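Local coordinates for protein tricorn protease (Thermoplasma acidophilum, PDB 1K32) that degrades peptides as a serine protease, built as a large six-chain assembly with beta-propeller domains and probably acting downstream of the proteasome, at residues A[168-173]-A[207-212]. Residues are numbered along the deposited sequence; the frame is centred on the assembly and turned at random.
Sequences RNTFEL and SSPVIV
Glu172 grips two consecutive serines with its two carboxylate oxygens. The hydroxyl of Ser208 donates to Glu172 OE1, with OG 2.7 Å from that oxygen, and Ser207 OG gives a matching bond of 2.8 Å to Glu172 OE2. Both hydroxyls meet the carboxylate from well above its plane, 40° out of it at OE1 and 51° at OE2. The glutamate chain, bent at CG (chi2 -70°), brings the carboxylate up to the start of strand 207-212. Beyond the serines, OE2 makes a salt bridge to Arg250 and OE1 accepts the backbone N-H of His251, which probably favours the ionised form of the acid. With an alanine here, both serine hydroxyls would probably lose this acceptor and Arg250 its carboxylate mate, although the backbone link between loop and strand could remain.

A backbone bond reinforces the side-chain grip: Ser208 N donates to Thr170 O at 2.9 Å, and the same oxygen receives a CA-H contact from Ser207 CA at 3.3 Å. Next to this bond lies the apolar part of the contact, where Thr170 CB packs on Pro209 CD at 3.8 Å and the two side chains cross at about a right angle. The threonine hydroxyl is engaged elsewhere, hydrogen-bonded to His156 ND1, while Pro209 also touches His156 and Ile216.

Segment 168-173 runs from the end of strand 163-168 into the loop toward strand 186-192, and 207-212 is the first strand, at one edge, of the next four-stranded antiparallel sheet; Arg250 and His251 belong to the sheet after that. The contact thus joins successive blades of a beta-propeller, a loop of one blade tying down the first strand of the following one.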
ATOM      1  N   ARG A 168     -69.145  15.818  15.394  1.00 20.11           N
ATOM      2  CA  ARG A 168     -67.825  16.364  15.127  1.00 20.56           C
ATOM      3  C   ARG A 168     -66.962  16.209  16.365  1.00 19.97           C
ATOM      4  O   ARG A 168     -67.377  16.607  17.447  1.00 19.44           O
ATOM      5  CB  ARG A 168     -67.921  17.847  14.773  1.00 21.81           C
ATOM      6  CG  ARG A 168     -68.459  18.113  13.384  1.00 23.24           C
ATOM      7  CD  ARG A 168     -68.567  19.598  13.108  1.00 21.51           C
ATOM      8  NE  ARG A 168     -68.663  19.841  11.676  1.00 20.12           N
ATOM      9  CZ  ARG A 168     -68.628  21.040  11.097  1.00 22.59           C
ATOM     10  NH1 ARG A 168     -68.706  21.116   9.769  1.00 19.19           N
ATOM     11  NH2 ARG A 168     -68.529  22.156  11.831  1.00 19.59           N
ATOM     12  N   ASN A 169     -65.774  15.628  16.194  1.00 19.36           N
ATOM     13  CA  ASN A 169     -64.822  15.413  17.288  1.00 21.28           C
ATOM     14  C   ASN A 169     -65.432  14.613  18.424  1.00 20.68           C
ATOM     15  O   ASN A 169     -65.015  14.735  19.577  1.00 21.07           O
ATOM     16  CB  ASN A 169     -64.343  16.762  17.830  1.00 22.09           C
ATOM     17  CG  ASN A 169     -63.923  17.699  16.731  1.00 21.25           C
ATOM     18  OD1 ASN A 169     -64.410  18.820  16.640  1.00 24.67           O
ATOM     19  ND2 ASN A 169     -63.018  17.246  15.889  1.00 21.70           N
ATOM     20  N   THR A 170     -66.399  13.772  18.088  1.00 20.95           N
ATOM     21  CA  THR A 170     -67.123  12.992  19.077  1.00 21.24           C
ATOM     22  C   THR A 170     -66.537  11.659  19.582  1.00 21.45           C
ATOM     23  O   THR A 170     -67.271  10.811  20.103  1.00 20.52           O
ATOM     24  CB  THR A 170     -68.573  12.785  18.586  1.00 23.05           C
ATOM     25  OG1 THR A 170     -68.565  12.487  17.183  1.00 21.80           O
ATOM     26  CG2 THR A 170     -69.390  14.048  18.815  1.00 21.70           C
ATOM     27  N   PHE A 171     -65.226  11.473  19.448  1.00 19.63           N
ATOM     28  CA  PHE A 171     -64.595  10.256  19.970  1.00 19.80           C
ATOM     29  C   PHE A 171     -64.327  10.499  21.466  1.00 21.04           C
ATOM     30  O   PHE A 171     -64.399  11.637  21.919  1.00 20.47           O
ATOM     31  CB  PHE A 171     -63.287   9.960  19.211  1.00 18.83           C
ATOM     32  CG  PHE A 171     -62.443  11.169  18.957  1.00 19.99           C
ATOM     33  CD1 PHE A 171     -61.652  11.717  19.973  1.00 16.45           C
ATOM     34  CD2 PHE A 171     -62.479  11.804  17.711  1.00 19.10           C
ATOM     35  CE1 PHE A 171     -60.910  12.883  19.758  1.00 16.74           C
ATOM     36  CE2 PHE A 171     -61.737  12.984  17.480  1.00 17.96           C
ATOM     37  CZ  PHE A 171     -60.954  13.523  18.505  1.00 18.74           C
ATOM     38  N   GLU A 172     -64.040   9.454  22.237  1.00 20.33           N
ATOM     39  CA  GLU A 172     -63.785   9.641  23.671  1.00 22.89           C
ATOM     40  C   GLU A 172     -62.462  10.375  23.933  1.00 22.54           C
ATOM     41  O   GLU A 172     -61.521  10.283  23.138  1.00 21.42           O
ATOM     42  CB  GLU A 172     -63.752   8.289  24.402  1.00 22.46           C
ATOM     43  CG  GLU A 172     -65.042   7.446  24.309  1.00 24.83           C
ATOM     44  CD  GLU A 172     -66.233   8.022  25.085  1.00 25.10           C
ATOM     45  OE1 GLU A 172     -67.347   7.504  24.896  1.00 25.65           O
ATOM     46  OE2 GLU A 172     -66.073   8.976  25.882  1.00 24.72           O
ATOM     47  N   LEU A 173     -62.404  11.103  25.047  1.00 20.96           N
ATOM     48  CA  LEU A 173     -61.197  11.822  25.454  1.00 20.85           C
ATOM     49  C   LEU A 173     -60.811  11.384  26.865  1.00 21.15           C
ATOM     50  O   LEU A 173     -60.822  12.188  27.795  1.00 19.55           O
ATOM     51  CB  LEU A 173     -61.436  13.325  25.455  1.00 23.84           C
ATOM     52  CG  LEU A 173     -61.635  14.063  24.130  1.00 26.68           C
ATOM     53  CD1 LEU A 173     -61.886  15.525  24.438  1.00 25.72           C
ATOM     54  CD2 LEU A 173     -60.425  13.910  23.243  1.00 23.04           C
ATOM     55  N   SER A 207     -69.311  12.867  23.562  1.00 21.43           N
ATOM     56  CA  SER A 207     -68.745  11.720  22.881  1.00 22.03           C
ATOM     57  C   SER A 207     -69.750  10.589  22.666  1.00 22.82           C
ATOM     58  O   SER A 207     -70.789  10.524  23.324  1.00 21.95           O
ATOM     59  CB  SER A 207     -67.568  11.185  23.691  1.00 21.96           C
ATOM     60  OG  SER A 207     -68.010  10.743  24.957  1.00 24.18           O
ATOM     61  N   SER A 208     -69.429   9.711  21.726  1.00 22.11           N
ATOM     62  CA  SER A 208     -70.253   8.537  21.430  1.00 23.61           C
ATOM     63  C   SER A 208     -71.754   8.740  21.317  1.00 23.85           C
ATOM     64  O   SER A 208     -72.534   8.134  22.059  1.00 23.29           O
ATOM     65  CB  SER A 208     -69.982   7.456  22.473  1.00 19.57           C
ATOM     66  OG  SER A 208     -68.602   7.155  22.490  1.00 24.63           O
ATOM     67  N   PRO A 209     -72.188   9.583  20.374  1.00 25.28           N
ATOM     68  CA  PRO A 209     -73.625   9.798  20.232  1.00 25.84           C
ATOM     69  C   PRO A 209     -74.341   8.605  19.581  1.00 25.13           C
ATOM     70  O   PRO A 209     -73.794   7.933  18.716  1.00 24.64           O
ATOM     71  CB  PRO A 209     -73.693  11.059  19.380  1.00 28.09           C
ATOM     72  CG  PRO A 209     -72.465  10.887  18.469  1.00 27.89           C
ATOM     73  CD  PRO A 209     -71.419  10.458  19.469  1.00 23.62           C
ATOM     74  N   VAL A 210     -75.555   8.331  20.043  1.00 26.08           N
ATOM     75  CA  VAL A 210     -76.384   7.262  19.490  1.00 25.81           C
ATOM     76  C   VAL A 210     -77.826   7.737  19.488  1.00 26.97           C
ATOM     77  O   VAL A 210     -78.188   8.656  20.230  1.00 26.32           O
ATOM     78  CB  VAL A 210     -76.325   5.955  20.316  1.00 26.09           C
ATOM     79  CG1 VAL A 210     -74.954   5.313  20.182  1.00 21.80           C
ATOM     80  CG2 VAL A 210     -76.695   6.245  21.783  1.00 21.72           C
ATOM     81  N   ILE A 211     -78.644   7.101  18.659  1.00 27.35           N
ATOM     82  CA  ILE A 211     -80.051   7.454  18.555  1.00 28.92           C
ATOM     83  C   ILE A 211     -80.966   6.286  18.912  1.00 29.78           C
ATOM     84  O   ILE A 211     -80.804   5.170  18.424  1.00 28.10           O
ATOM     85  CB  ILE A 211     -80.402   7.941  17.130  1.00 29.67           C
ATOM     86  CG1 ILE A 211     -79.796   9.329  16.906  1.00 31.37           C
ATOM     87  CG2 ILE A 211     -81.925   7.982  16.936  1.00 29.34           C
ATOM     88  CD1 ILE A 211     -79.952   9.853  15.492  1.00 32.45           C
ATOM     89  N   VAL A 212     -81.910   6.558  19.801  1.00 30.24           N
ATOM     90  CA  VAL A 212     -82.890   5.563  20.216  1.00 30.79           C
ATOM     91  C   VAL A 212     -84.220   6.294  20.166  1.00 31.71           C
ATOM     92  O   VAL A 212     -84.412   7.303  20.848  1.00 28.30           O
ATOM     93  CB  VAL A 212     -82.618   5.053  21.641  1.00 31.46           C
ATOM     94  CG1 VAL A 212     -83.679   4.029  22.036  1.00 30.96           C
ATOM     95  CG2 VAL A 212     -81.234   4.411  21.703  1.00 29.33           C
TER